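Local coordinates for protein ORF48 (Lactococcus phage TP901-1, PDB 3U6X) that probably forms part of the phage baseplate as an upper baseplate protein, its immunoglobulin-like domain making contact with chains of another protein, at residues K3-H8 against K99-V104; V16-Y21 against V57-P62; Y21-G26 against S34-G39; I25-D30 against T85-F90; Y65-D70 against L79-E84. All coordinates share one frame; numbering follows the deposited sequence.

The five contacts illustrate how chemistry follows position in an antiparallel beta domain. Interaction 2 is the most central, a wholly apolar and buried layer between two strands of the sheet that are not neighbours. Interactions 1 and 5 lie near the two outermost strands, 97-102 and 70-74, and both join backbone hydrogen bonds to partly exposed side chains. Interactions 3 and 4 start from the same loop after strand 16-22, at an end of the domain in contact with chains of another protein; neither has a direct hydrogen bond across its segments. Backbone pairing ties 16-21 to 85-90, and Phe90 packs on Phe4, connecting interactions 2, 4 and 1.

Interaction 1. Residues K3-H8 against K99-V104; sequences KFVLEH and KGYVFV
Two groups converge on Glu7 OE1. The hydroxyl of Tyr101 donates to it, with Tyr101 OH 2.8 Å from Glu7 OE1, and Lys56 adds a long, weak ion pair. The hydroxyl meets the anti side of the carboxylate, slightly out of its plane, and the carboxylate stands almost perpendicular (89°) to the phenol ring, at whose edge it lies. Tyr101 carries its CG between its backbone N and carbonyl carbon (chi1 50°), which lays the ring over Val5: Val5 CB sits above one face, a CH-pi contact 4.0 Å from the ring centroid. The other carboxylate oxygen runs alongside the lysine chain, Glu7 OE2 lying 3.5 Å from Lys99 CE. This is an edge-strand pairing, in which strand 97-102, outermost within the chain, closes antiparallel against the N-terminal strand 3-8. The Val5-Tyr101 pair is joined both ways, with Val5 N 2.7 Å from Tyr101 O and Tyr101 N 3.1 Å from Val5 O; Glu7 N bonds Lys99 O. Past strand 97-102, Phe103 N reaches Lys3 O at 3.1 Å, and the Phe103 ring runs beside the extended Lys3 chain. On the face opposite Val5 and Glu7, the Phe4 ring has Tyr101 O 3.6 Å above its centre, while Leu6 CD2 meets that ring at its edge. Phe4 also stacks with Phe90, joining the edge pair to the interior.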
# COMPACT_ATOMS: atom_id res chain seq x y z
N LYS V 3 -37.66 46.95 -20.12
CA LYS V 3 -36.68 47.06 -19.05
C LYS V 3 -37.19 46.27 -17.84
O LYS V 3 -38.25 46.58 -17.30
CB LYS V 3 -36.40 48.52 -18.69
CG LYS V 3 -35.01 48.78 -18.10
CD LYS V 3 -34.57 50.21 -18.40
CE LYS V 3 -33.18 50.53 -17.90
NZ LYS V 3 -32.82 51.94 -18.21
N PHE V 4 -36.47 45.18 -17.48
CA PHE V 4 -36.81 44.26 -16.39
C PHE V 4 -35.66 44.19 -15.38
O PHE V 4 -34.49 44.27 -15.77
CB PHE V 4 -37.07 42.86 -16.96
CG PHE V 4 -37.96 41.99 -16.12
CD1 PHE V 4 -39.35 42.05 -16.25
CD2 PHE V 4 -37.42 41.07 -15.23
CE1 PHE V 4 -40.18 41.23 -15.48
CE2 PHE V 4 -38.26 40.25 -14.46
CZ PHE V 4 -39.63 40.34 -14.58
N VAL V 5 -35.99 44.02 -14.10
CA VAL V 5 -35.00 43.98 -13.02
C VAL V 5 -34.94 42.60 -12.38
O VAL V 5 -35.97 42.07 -11.94
CB VAL V 5 -35.22 45.07 -11.93
CG1 VAL V 5 -34.12 45.02 -10.87
CG2 VAL V 5 -35.29 46.48 -12.51
N LEU V 6 -33.74 42.03 -12.31
CA LEU V 6 -33.52 40.75 -11.65
C LEU V 6 -32.63 40.96 -10.45
O LEU V 6 -31.46 41.33 -10.58
CB LEU V 6 -32.90 39.71 -12.58
CG LEU V 6 -33.63 39.38 -13.88
CD1 LEU V 6 -32.74 38.53 -14.77
CD2 LEU V 6 -34.95 38.66 -13.62
N GLU V 7 -33.21 40.76 -9.26
CA GLU V 7 -32.48 40.86 -8.00
C GLU V 7 -31.80 39.52 -7.81
O GLU V 7 -32.38 38.48 -8.14
CB GLU V 7 -33.42 41.21 -6.83
CG GLU V 7 -33.82 42.68 -6.80
CD GLU V 7 -34.64 43.19 -5.62
OE1 GLU V 7 -35.13 44.34 -5.70
OE2 GLU V 7 -34.78 42.45 -4.61
N HIS V 8 -30.54 39.51 -7.36
CA HIS V 8 -29.79 38.25 -7.21
C HIS V 8 -28.90 38.13 -5.96
O HIS V 8 -28.78 39.08 -5.20
CB HIS V 8 -29.00 37.95 -8.48
CG HIS V 8 -27.97 38.98 -8.82
ND1 HIS V 8 -26.70 38.91 -8.31
CD2 HIS V 8 -28.07 40.07 -9.59
CE1 HIS V 8 -26.06 39.97 -8.77
NE2 HIS V 8 -26.83 40.69 -9.55
N LYS V 99 -35.69 37.94 -6.89
CA LYS V 99 -36.88 38.73 -7.21
C LYS V 99 -36.73 39.25 -8.63
O LYS V 99 -35.63 39.57 -9.06
CB LYS V 99 -37.01 39.92 -6.24
CG LYS V 99 -38.42 40.48 -6.12
CD LYS V 99 -38.51 41.75 -5.24
CE LYS V 99 -38.11 41.57 -3.79
NZ LYS V 99 -38.78 40.41 -3.14
N GLY V 100 -37.86 39.35 -9.33
CA GLY V 100 -37.93 39.91 -10.66
C GLY V 100 -39.15 40.78 -10.84
O GLY V 100 -40.24 40.42 -10.39
N TYR V 101 -38.99 41.95 -11.49
CA TYR V 101 -40.07 42.91 -11.72
C TYR V 101 -39.70 43.89 -12.85
O TYR V 101 -38.51 44.08 -13.12
CB TYR V 101 -40.41 43.70 -10.42
CG TYR V 101 -39.20 44.30 -9.72
CD1 TYR V 101 -38.72 45.56 -10.07
CD2 TYR V 101 -38.51 43.59 -8.75
CE1 TYR V 101 -37.58 46.09 -9.47
CE2 TYR V 101 -37.36 44.10 -8.15
CZ TYR V 101 -36.90 45.35 -8.53
OH TYR V 101 -35.77 45.89 -7.93
N VAL V 102 -40.72 44.53 -13.46
CA VAL V 102 -40.56 45.56 -14.48
C VAL V 102 -39.96 46.78 -13.79
O VAL V 102 -40.29 47.08 -12.64
CB VAL V 102 -41.89 45.90 -15.18
CG1 VAL V 102 -41.72 47.08 -16.14
CG2 VAL V 102 -42.44 44.68 -15.92
N PHE V 103 -39.05 47.46 -14.48
CA PHE V 103 -38.39 48.65 -13.99
C PHE V 103 -39.34 49.87 -14.04
O PHE V 103 -39.99 50.11 -15.07
CB PHE V 103 -37.12 48.90 -14.81
CG PHE V 103 -36.37 50.14 -14.41
CD1 PHE V 103 -36.35 51.25 -15.24
CD2 PHE V 103 -35.72 50.21 -13.19
CE1 PHE V 103 -35.64 52.40 -14.87
CE2 PHE V 103 -35.02 51.36 -12.82
CZ PHE V 103 -35.00 52.46 -13.66
N VAL V 104 -39.42 50.62 -12.91
CA VAL V 104 -40.21 51.85 -12.76
C VAL V 104 -39.21 53.03 -12.68
O VAL V 104 -38.50 53.15 -11.68
CB VAL V 104 -41.16 51.80 -11.54
CG1 VAL V 104 -41.88 53.14 -11.36
CG2 VAL V 104 -42.16 50.65 -11.67

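Interaction 2. Residues V16-Y21 against V57-P62; sequences VKVTSY and VYVEMP
No aromatic face or edge bridges Val16 and Val18 to Val57, Val59 and Met61; the contact is made by branched aliphatic side chains and one thioether. The nearby aromatic ring of Phe90 packs on both Val18 and Met61. Across the contact the methyls mesh as a short row. Val16 CG2 lies 3.9 Å from Val57 CG1, the two side chains antiparallel alongside each other, while Val16 CG1 meets Val59 CG2 at 4.2 Å. One step along, Val18 CG2 touches Val59 CG1 at 3.9 Å. Val18 CG1, anti to the backbone N (chi1 -175°), lies 4.0 Å from Met61 SD, with the valine and methionine roughly perpendicular. No hydrogen bond joins the segments, whose strand axes are 9.4 Å apart at closest and inclined by 36°. Strand 43-53 lies between them in the order of the sheet, and Leu6 and Val48 pack against the same valines. Such apolar packing between strands that are not sheet neighbours, brought together as the sheet curls, is typical of the core of a beta sandwich, in keeping with the immunoglobulin-like domain.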
# COMPACT_ATOMS: atom_id res chain seq x y z
N VAL V 16 -26.81 37.14 -17.97
CA VAL V 16 -28.23 36.84 -18.11
C VAL V 16 -28.50 36.60 -19.59
O VAL V 16 -28.03 37.35 -20.45
CB VAL V 16 -29.15 37.96 -17.51
CG1 VAL V 16 -30.63 37.64 -17.70
CG2 VAL V 16 -28.85 38.19 -16.04
N LYS V 17 -29.22 35.50 -19.87
CA LYS V 17 -29.62 35.12 -21.21
C LYS V 17 -31.14 34.96 -21.23
O LYS V 17 -31.72 34.29 -20.35
CB LYS V 17 -28.89 33.86 -21.67
CG LYS V 17 -27.52 34.15 -22.24
CD LYS V 17 -26.66 32.88 -22.19
CE LYS V 17 -25.31 33.08 -22.82
NZ LYS V 17 -24.44 31.88 -22.62
N VAL V 18 -31.79 35.67 -22.18
CA VAL V 18 -33.25 35.71 -22.29
C VAL V 18 -33.68 35.00 -23.56
O VAL V 18 -33.05 35.19 -24.60
CB VAL V 18 -33.81 37.15 -22.19
CG1 VAL V 18 -35.33 37.16 -22.20
CG2 VAL V 18 -33.29 37.86 -20.95
N THR V 19 -34.74 34.16 -23.44
CA THR V 19 -35.37 33.39 -24.52
C THR V 19 -36.90 33.59 -24.53
O THR V 19 -37.53 33.81 -23.49
CB THR V 19 -34.96 31.92 -24.50
OG1 THR V 19 -35.19 31.35 -23.21
CG2 THR V 19 -33.54 31.70 -24.93
N SER V 20 -37.49 33.49 -25.73
CA SER V 20 -38.92 33.64 -25.99
C SER V 20 -39.43 32.40 -26.70
O SER V 20 -38.84 31.97 -27.70
CB SER V 20 -39.17 34.87 -26.86
OG SER V 20 -40.55 35.09 -27.07
N TYR V 21 -40.49 31.80 -26.17
CA TYR V 21 -41.10 30.60 -26.74
C TYR V 21 -42.57 30.45 -26.33
O TYR V 21 -43.01 31.00 -25.31
CB TYR V 21 -40.30 29.31 -26.40
CG TYR V 21 -39.95 29.17 -24.94
CD1 TYR V 21 -38.77 29.70 -24.43
CD2 TYR V 21 -40.81 28.51 -24.06
CE1 TYR V 21 -38.47 29.63 -23.08
CE2 TYR V 21 -40.51 28.41 -22.71
CZ TYR V 21 -39.35 28.98 -22.22
OH TYR V 21 -39.05 28.88 -20.88
N VAL V 57 -29.64 43.28 -11.67
CA VAL V 57 -29.32 43.29 -13.10
C VAL V 57 -30.47 44.03 -13.77
O VAL V 57 -31.63 43.68 -13.58
CB VAL V 57 -29.17 41.87 -13.72
CG1 VAL V 57 -28.59 41.95 -15.12
CG2 VAL V 57 -28.31 40.97 -12.87
N TYR V 58 -30.14 45.03 -14.59
CA TYR V 58 -31.12 45.73 -15.40
C TYR V 58 -31.04 45.14 -16.81
O TYR V 58 -29.98 45.22 -17.44
CB TYR V 58 -30.89 47.23 -15.37
CG TYR V 58 -30.83 47.79 -13.97
CD1 TYR V 58 -32.00 48.04 -13.24
CD2 TYR V 58 -29.61 48.09 -13.37
CE1 TYR V 58 -31.95 48.53 -11.94
CE2 TYR V 58 -29.55 48.60 -12.07
CZ TYR V 58 -30.72 48.81 -11.36
OH TYR V 58 -30.64 49.31 -10.08
N VAL V 59 -32.09 44.43 -17.24
CA VAL V 59 -32.18 43.74 -18.52
C VAL V 59 -33.04 44.54 -19.48
O VAL V 59 -34.25 44.64 -19.30
CB VAL V 59 -32.72 42.30 -18.34
CG1 VAL V 59 -32.66 41.52 -19.64
CG2 VAL V 59 -31.96 41.55 -17.24
N GLU V 60 -32.40 45.12 -20.50
CA GLU V 60 -33.06 45.89 -21.55
C GLU V 60 -33.21 45.01 -22.81
O GLU V 60 -32.22 44.50 -23.31
CB GLU V 60 -32.26 47.15 -21.86
CG GLU V 60 -32.87 48.40 -21.30
CD GLU V 60 -33.09 49.49 -22.33
OE1 GLU V 60 -34.27 49.74 -22.67
OE2 GLU V 60 -32.09 50.08 -22.80
N MET V 61 -34.44 44.84 -23.29
CA MET V 61 -34.83 44.00 -24.42
C MET V 61 -35.62 44.86 -25.43
O MET V 61 -36.20 45.84 -25.01
CB MET V 61 -35.79 42.90 -23.90
CG MET V 61 -35.15 41.93 -22.97
SD MET V 61 -36.40 41.00 -22.08
CE MET V 61 -36.33 41.87 -20.55
N PRO V 62 -35.79 44.46 -26.71
CA PRO V 62 -36.66 45.25 -27.60
C PRO V 62 -38.10 45.17 -27.09
O PRO V 62 -38.53 44.15 -26.52
CB PRO V 62 -36.52 44.55 -28.95
CG PRO V 62 -35.28 43.75 -28.86
CD PRO V 62 -35.24 43.30 -27.44

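Interaction 3. Residues Y21-G26 against S34-G39; sequences YKNAIG and SGPVFG
The torsions of Ile25 (chi1 -111°, chi2 79°) curl its end round to Phe38 and Gly39, although its CB does not set out in that direction. Ile25 CD1 comes to rest 3.5 Å from Gly39 CA and 3.7 Å from Phe38 CE1, approaching the ring obliquely and touching both CE1 and CZ. Phe38 starts out away from the 21-26 segment, and it is the far end of its ring that returns to the isoleucine. A second meeting is made by Asn23, whose CG stands anti to its carbonyl carbon (chi1 -75°) and beside the backbone N. Its amide nitrogen comes to the CD corner of the proline ring, Asn23 ND2 lying 3.5 Å from Pro36 CD; this is packing, not a hydrogen bond. Between the two meetings one water links the backbones: it donates to Asn23 O at 2.7 Å and accepts from Gly39 N at 2.7 Å, so two polar groups that do not bond directly are satisfied through it. Chains of another protein cover this end, sharing backbone hydrogen bonds with Ile25 and Phe38 and packing apolar side chains on Phe38. Within the chain, Tyr21 pairs with Val87 of strand 86-92, and Asn23, just past strand 16-22, with Thr85, while residues 34-39 lead back toward strand 43-53.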
# COMPACT_ATOMS: atom_id res chain seq x y z
N TYR V 21 -40.49 31.80 -26.17
CA TYR V 21 -41.10 30.60 -26.74
C TYR V 21 -42.57 30.45 -26.33
O TYR V 21 -43.01 31.00 -25.31
CB TYR V 21 -40.30 29.31 -26.40
CG TYR V 21 -39.95 29.17 -24.94
CD1 TYR V 21 -38.77 29.70 -24.43
CD2 TYR V 21 -40.81 28.51 -24.06
CE1 TYR V 21 -38.47 29.63 -23.08
CE2 TYR V 21 -40.51 28.41 -22.71
CZ TYR V 21 -39.35 28.98 -22.22
OH TYR V 21 -39.05 28.88 -20.88
N LYS V 22 -43.32 29.71 -27.16
CA LYS V 22 -44.74 29.44 -27.07
C LYS V 22 -44.98 27.93 -26.87
O LYS V 22 -44.20 27.09 -27.36
CB LYS V 22 -45.38 29.90 -28.41
CG LYS V 22 -46.90 30.03 -28.42
CD LYS V 22 -47.43 30.59 -29.74
CE LYS V 22 -47.43 32.11 -29.78
NZ LYS V 22 -48.53 32.65 -30.63
N ASN V 23 -46.10 27.58 -26.22
CA ASN V 23 -46.55 26.20 -26.01
C ASN V 23 -45.64 25.28 -25.20
O ASN V 23 -45.69 24.06 -25.37
CB ASN V 23 -47.04 25.56 -27.33
CG ASN V 23 -48.40 26.06 -27.76
OD1 ASN V 23 -49.33 26.20 -26.94
ND2 ASN V 23 -48.55 26.30 -29.05
N ALA V 24 -44.86 25.84 -24.27
CA ALA V 24 -44.00 25.02 -23.42
C ALA V 24 -44.90 24.18 -22.51
O ALA V 24 -46.08 24.49 -22.33
CB ALA V 24 -43.09 25.92 -22.60
N ILE V 25 -44.37 23.11 -21.96
CA ILE V 25 -45.06 22.19 -21.06
C ILE V 25 -45.91 22.95 -20.02
O ILE V 25 -45.41 23.86 -19.36
CB ILE V 25 -43.95 21.22 -20.50
CG1 ILE V 25 -44.12 19.81 -21.02
CG2 ILE V 25 -43.64 21.25 -19.00
CD1 ILE V 25 -43.61 19.62 -22.40
N GLY V 26 -47.21 22.66 -19.99
CA GLY V 26 -48.16 23.26 -19.06
C GLY V 26 -48.66 24.65 -19.39
O GLY V 26 -49.35 25.25 -18.56
N SER V 34 -51.54 19.24 -25.75
CA SER V 34 -52.61 19.62 -26.68
C SER V 34 -52.16 20.52 -27.84
O SER V 34 -52.86 20.60 -28.85
CB SER V 34 -53.76 20.29 -25.93
OG SER V 34 -53.38 21.58 -25.49
N GLY V 35 -50.99 21.16 -27.70
CA GLY V 35 -50.40 22.05 -28.70
C GLY V 35 -49.83 21.37 -29.94
O GLY V 35 -49.76 20.14 -30.01
N PRO V 36 -49.42 22.17 -30.96
CA PRO V 36 -48.89 21.56 -32.20
C PRO V 36 -47.49 20.96 -32.08
O PRO V 36 -47.17 20.06 -32.85
CB PRO V 36 -48.93 22.71 -33.20
CG PRO V 36 -48.85 23.95 -32.38
CD PRO V 36 -49.48 23.65 -31.06
N VAL V 37 -46.64 21.50 -31.19
CA VAL V 37 -45.27 21.00 -31.02
C VAL V 37 -45.09 20.68 -29.55
O VAL V 37 -45.00 21.60 -28.73
CB VAL V 37 -44.16 21.97 -31.56
CG1 VAL V 37 -42.77 21.32 -31.50
CG2 VAL V 37 -44.45 22.45 -32.98
N PHE V 38 -45.07 19.37 -29.21
CA PHE V 38 -44.90 18.93 -27.83
C PHE V 38 -43.54 19.39 -27.30
O PHE V 38 -42.53 19.14 -27.94
CB PHE V 38 -45.07 17.39 -27.68
CG PHE V 38 -44.82 16.94 -26.26
CD1 PHE V 38 -45.73 17.23 -25.24
CD2 PHE V 38 -43.62 16.32 -25.91
CE1 PHE V 38 -45.47 16.85 -23.92
CE2 PHE V 38 -43.35 15.96 -24.59
CZ PHE V 38 -44.28 16.22 -23.60
N GLY V 39 -43.55 20.05 -26.15
CA GLY V 39 -42.34 20.56 -25.53
C GLY V 39 -42.10 22.04 -25.73
O GLY V 39 -41.35 22.65 -24.96
O HOH W 1 -45.70 21.37 -25.21

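Interaction 4. Residues I25-D30 against T85-F90; sequences IGTETD and TQVLCF
This is van der Waals packing of a loop on the start of a strand: Thr27 and Thr29, in the long excursion after strand 16-22, rest on Thr85 and Val87. Thr27 CG2 meets Val87 CG2 methyl to methyl at 3.9 Å, the side chains set nearly at right angles. With chi1 66°, Thr27 OG1 sits between the backbone N and carbonyl carbon and is bonded to Ala24 O within the loop, while CG2 is turned to Val87. Thr85 works through its own methyl, its CG2 lying 3.4 Å from Thr27 O and also close to the hydroxyl of Thr29. Beside it, Thr85 CA makes a CA-H...O contact of 3.5 Å with Thr27 O. A weak bond from Gly26 N to Glu28 OE1 lies within the loop. Another protein's chain packs its backbone on Thr27 and Val87, while in this chain Thr27 also touches Ile82, and strand 86-92 runs between its antiparallel neighbours 16-22 and 78-83.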
# COMPACT_ATOMS: atom_id res chain seq x y z
N ILE V 25 -44.37 23.11 -21.96
CA ILE V 25 -45.06 22.19 -21.06
C ILE V 25 -45.91 22.95 -20.02
O ILE V 25 -45.41 23.86 -19.36
CB ILE V 25 -43.95 21.22 -20.50
CG1 ILE V 25 -44.12 19.81 -21.02
CG2 ILE V 25 -43.64 21.25 -19.00
CD1 ILE V 25 -43.61 19.62 -22.40
N GLY V 26 -47.21 22.66 -19.99
CA GLY V 26 -48.16 23.26 -19.06
C GLY V 26 -48.66 24.65 -19.39
O GLY V 26 -49.35 25.25 -18.56
N THR V 27 -48.34 25.18 -20.60
CA THR V 27 -48.81 26.50 -21.01
C THR V 27 -49.82 26.39 -22.15
O THR V 27 -50.48 27.37 -22.48
CB THR V 27 -47.66 27.46 -21.34
OG1 THR V 27 -46.97 26.99 -22.50
CG2 THR V 27 -46.70 27.66 -20.18
N GLU V 28 -49.93 25.19 -22.73
CA GLU V 28 -50.85 24.88 -23.82
C GLU V 28 -52.30 25.20 -23.43
O GLU V 28 -52.70 24.92 -22.30
CB GLU V 28 -50.73 23.41 -24.24
CG GLU V 28 -49.30 22.91 -24.46
CD GLU V 28 -48.73 21.99 -23.39
OE1 GLU V 28 -48.95 22.24 -22.18
OE2 GLU V 28 -48.02 21.03 -23.76
N THR V 29 -53.07 25.83 -24.35
CA THR V 29 -54.46 26.26 -24.12
C THR V 29 -55.38 25.12 -23.69
O THR V 29 -56.05 25.23 -22.66
CB THR V 29 -55.01 27.06 -25.33
OG1 THR V 29 -54.09 28.10 -25.68
CG2 THR V 29 -56.37 27.69 -25.05
N ASP V 30 -55.40 24.03 -24.47
CA ASP V 30 -56.29 22.90 -24.21
C ASP V 30 -55.69 21.75 -23.36
O ASP V 30 -56.04 20.58 -23.54
CB ASP V 30 -57.00 22.45 -25.50
CG ASP V 30 -58.46 22.03 -25.33
OD1 ASP V 30 -59.21 22.72 -24.57
OD2 ASP V 30 -58.88 21.03 -25.99
N THR V 85 -50.01 31.02 -23.36
CA THR V 85 -49.10 30.11 -24.06
C THR V 85 -47.70 30.69 -24.24
O THR V 85 -46.79 29.96 -24.61
CB THR V 85 -49.68 29.71 -25.43
OG1 THR V 85 -49.68 30.81 -26.35
CG2 THR V 85 -51.06 29.10 -25.33
N GLN V 86 -47.54 32.00 -24.04
CA GLN V 86 -46.28 32.73 -24.25
C GLN V 86 -45.43 32.83 -22.99
O GLN V 86 -45.92 33.22 -21.93
CB GLN V 86 -46.57 34.11 -24.88
CG GLN V 86 -45.34 34.94 -25.28
CD GLN V 86 -44.43 34.36 -26.34
OE1 GLN V 86 -44.87 33.64 -27.27
NE2 GLN V 86 -43.14 34.72 -26.23
N VAL V 87 -44.14 32.47 -23.12
CA VAL V 87 -43.16 32.51 -22.03
C VAL V 87 -41.95 33.37 -22.44
O VAL V 87 -41.49 33.30 -23.57
CB VAL V 87 -42.72 31.09 -21.56
CG1 VAL V 87 -41.70 31.17 -20.43
CG2 VAL V 87 -43.91 30.22 -21.14
N LEU V 88 -41.48 34.20 -21.49
CA LEU V 88 -40.26 35.00 -21.53
C LEU V 88 -39.37 34.41 -20.38
O LEU V 88 -39.72 34.48 -19.20
CB LEU V 88 -40.54 36.50 -21.34
CG LEU V 88 -39.38 37.46 -21.65
CD1 LEU V 88 -39.00 37.44 -23.15
CD2 LEU V 88 -39.73 38.87 -21.22
N CYS V 89 -38.29 33.73 -20.77
CA CYS V 89 -37.39 33.00 -19.88
C CYS V 89 -36.09 33.74 -19.60
O CYS V 89 -35.38 34.12 -20.54
CB CYS V 89 -37.14 31.61 -20.45
SG CYS V 89 -35.99 30.57 -19.51
N PHE V 90 -35.76 33.91 -18.31
CA PHE V 90 -34.54 34.57 -17.86
C PHE V 90 -33.65 33.54 -17.20
O PHE V 90 -34.06 32.93 -16.22
CB PHE V 90 -34.85 35.72 -16.88
CG PHE V 90 -35.66 36.87 -17.45
CD1 PHE V 90 -35.04 38.03 -17.89
CD2 PHE V 90 -37.05 36.79 -17.53
CE1 PHE V 90 -35.79 39.09 -18.41
CE2 PHE V 90 -37.80 37.85 -18.05
CZ PHE V 90 -37.17 39.00 -18.48

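Interaction 5. Residues Y65-D70 against L79-E84; sequences YTLAGD and LLVIKE
A beta bridge opens the hairpin of strands 70-74 and 78-83: Asp70 and Ile82 form an antiparallel hydrogen-bonded pair where the loop 65-70 enters the sheet. Asp70 N lies 2.8 Å from Ile82 O, tilted 32° from the carbonyl plane, and Ile82 N returns the bond to Asp70 O at 2.9 Å. Val81 CA adds a CA-H...O contact to Asp70 O at 3.4 Å. Residues 67-70 run at 102° to residues 80-83, and before the bridge side chains take over from backbone. Leu67 spreads its branches: CD1 packs 3.7 Å from Lys83 CB, while its CD2 passes Val81 CG1 at 4.1 Å, the leucine and valine pointing opposite ways. Lys83 gives only its aliphatic part here, as its end leads away. Gln86 also touches Leu67, and Phe4 touches Val81. A loop that crosses over a strand and then turns to pair with it is how this hairpin begins, its first strand being outermost within this chain in the sheet of the immunoglobulin-like domain.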
# COMPACT_ATOMS: atom_id res chain seq x y z
N TYR V 65 -40.60 42.27 -27.28
CA TYR V 65 -40.51 41.22 -26.27
C TYR V 65 -41.24 41.52 -24.98
O TYR V 65 -41.38 40.61 -24.16
CB TYR V 65 -39.08 40.66 -26.11
CG TYR V 65 -38.57 39.95 -27.34
CD1 TYR V 65 -39.03 38.68 -27.68
CD2 TYR V 65 -37.65 40.55 -28.20
CE1 TYR V 65 -38.59 38.02 -28.84
CE2 TYR V 65 -37.18 39.90 -29.34
CZ TYR V 65 -37.66 38.64 -29.66
OH TYR V 65 -37.19 38.00 -30.79
N THR V 66 -41.77 42.77 -24.81
CA THR V 66 -42.58 43.12 -23.63
C THR V 66 -43.76 42.20 -23.48
O THR V 66 -44.51 41.97 -24.43
CB THR V 66 -42.93 44.63 -23.40
OG1 THR V 66 -44.18 44.74 -22.71
CG2 THR V 66 -43.03 45.41 -24.62
N LEU V 67 -43.83 41.58 -22.32
CA LEU V 67 -44.82 40.58 -21.98
C LEU V 67 -44.90 40.57 -20.48
O LEU V 67 -44.05 40.00 -19.82
CB LEU V 67 -44.38 39.18 -22.48
CG LEU V 67 -45.33 38.03 -22.21
CD1 LEU V 67 -46.20 37.78 -23.40
CD2 LEU V 67 -44.57 36.79 -21.82
N ALA V 68 -45.85 41.26 -19.94
CA ALA V 68 -46.04 41.22 -18.51
C ALA V 68 -47.29 40.38 -18.32
O ALA V 68 -48.35 40.65 -18.88
CB ALA V 68 -46.22 42.63 -17.94
N GLY V 69 -47.07 39.26 -17.66
CA GLY V 69 -48.06 38.27 -17.28
C GLY V 69 -47.70 37.87 -15.86
O GLY V 69 -47.32 38.73 -15.06
N ASP V 70 -47.73 36.58 -15.56
CA ASP V 70 -47.37 36.09 -14.23
C ASP V 70 -45.88 35.82 -14.07
O ASP V 70 -45.31 35.06 -14.85
CB ASP V 70 -48.18 34.86 -13.84
CG ASP V 70 -49.60 35.19 -13.40
OD1 ASP V 70 -49.77 36.09 -12.52
OD2 ASP V 70 -50.54 34.55 -13.91
N LEU V 79 -36.05 32.64 -13.83
CA LEU V 79 -37.30 33.38 -13.64
C LEU V 79 -38.02 33.34 -14.98
O LEU V 79 -37.40 33.51 -16.04
CB LEU V 79 -37.03 34.84 -13.24
CG LEU V 79 -38.26 35.74 -12.98
CD1 LEU V 79 -38.01 36.67 -11.84
CD2 LEU V 79 -38.66 36.55 -14.19
N LEU V 80 -39.33 33.08 -14.93
CA LEU V 80 -40.19 33.07 -16.11
C LEU V 80 -41.25 34.15 -15.97
O LEU V 80 -41.64 34.49 -14.86
CB LEU V 80 -40.93 31.73 -16.27
CG LEU V 80 -40.14 30.44 -16.39
CD1 LEU V 80 -41.09 29.27 -16.47
CD2 LEU V 80 -39.24 30.43 -17.60
N VAL V 81 -41.75 34.63 -17.11
CA VAL V 81 -42.91 35.49 -17.22
C VAL V 81 -43.81 34.69 -18.15
O VAL V 81 -43.40 34.35 -19.26
CB VAL V 81 -42.62 36.91 -17.75
CG1 VAL V 81 -43.91 37.72 -17.83
CG2 VAL V 81 -41.57 37.62 -16.89
N ILE V 82 -44.99 34.29 -17.66
CA ILE V 82 -45.97 33.51 -18.44
C ILE V 82 -47.28 34.29 -18.65
O ILE V 82 -47.89 34.74 -17.69
CB ILE V 82 -46.23 32.11 -17.83
CG1 ILE V 82 -44.92 31.40 -17.45
CG2 ILE V 82 -47.08 31.23 -18.76
CD1 ILE V 82 -45.02 30.11 -16.61
N LYS V 83 -47.68 34.46 -19.93
CA LYS V 83 -48.93 35.08 -20.34
C LYS V 83 -49.56 34.08 -21.30
O LYS V 83 -49.22 34.05 -22.48
CB LYS V 83 -48.71 36.47 -21.00
CG LYS V 83 -50.00 37.24 -21.25
CD LYS V 83 -49.75 38.62 -21.84
CE LYS V 83 -50.80 39.02 -22.86
NZ LYS V 83 -50.72 38.23 -24.12
N GLU V 84 -50.42 33.20 -20.75
CA GLU V 84 -51.14 32.13 -21.44
C GLU V 84 -50.15 31.10 -22.02
O GLU V 84 -49.49 30.42 -21.25
CB GLU V 84 -52.16 32.65 -22.48
CG GLU V 84 -53.14 33.74 -22.03
CD GLU V 84 -53.71 34.63 -23.12
OE1 GLU V 84 -53.01 34.94 -24.11
OE2 GLU V 84 -54.88 35.06 -22.96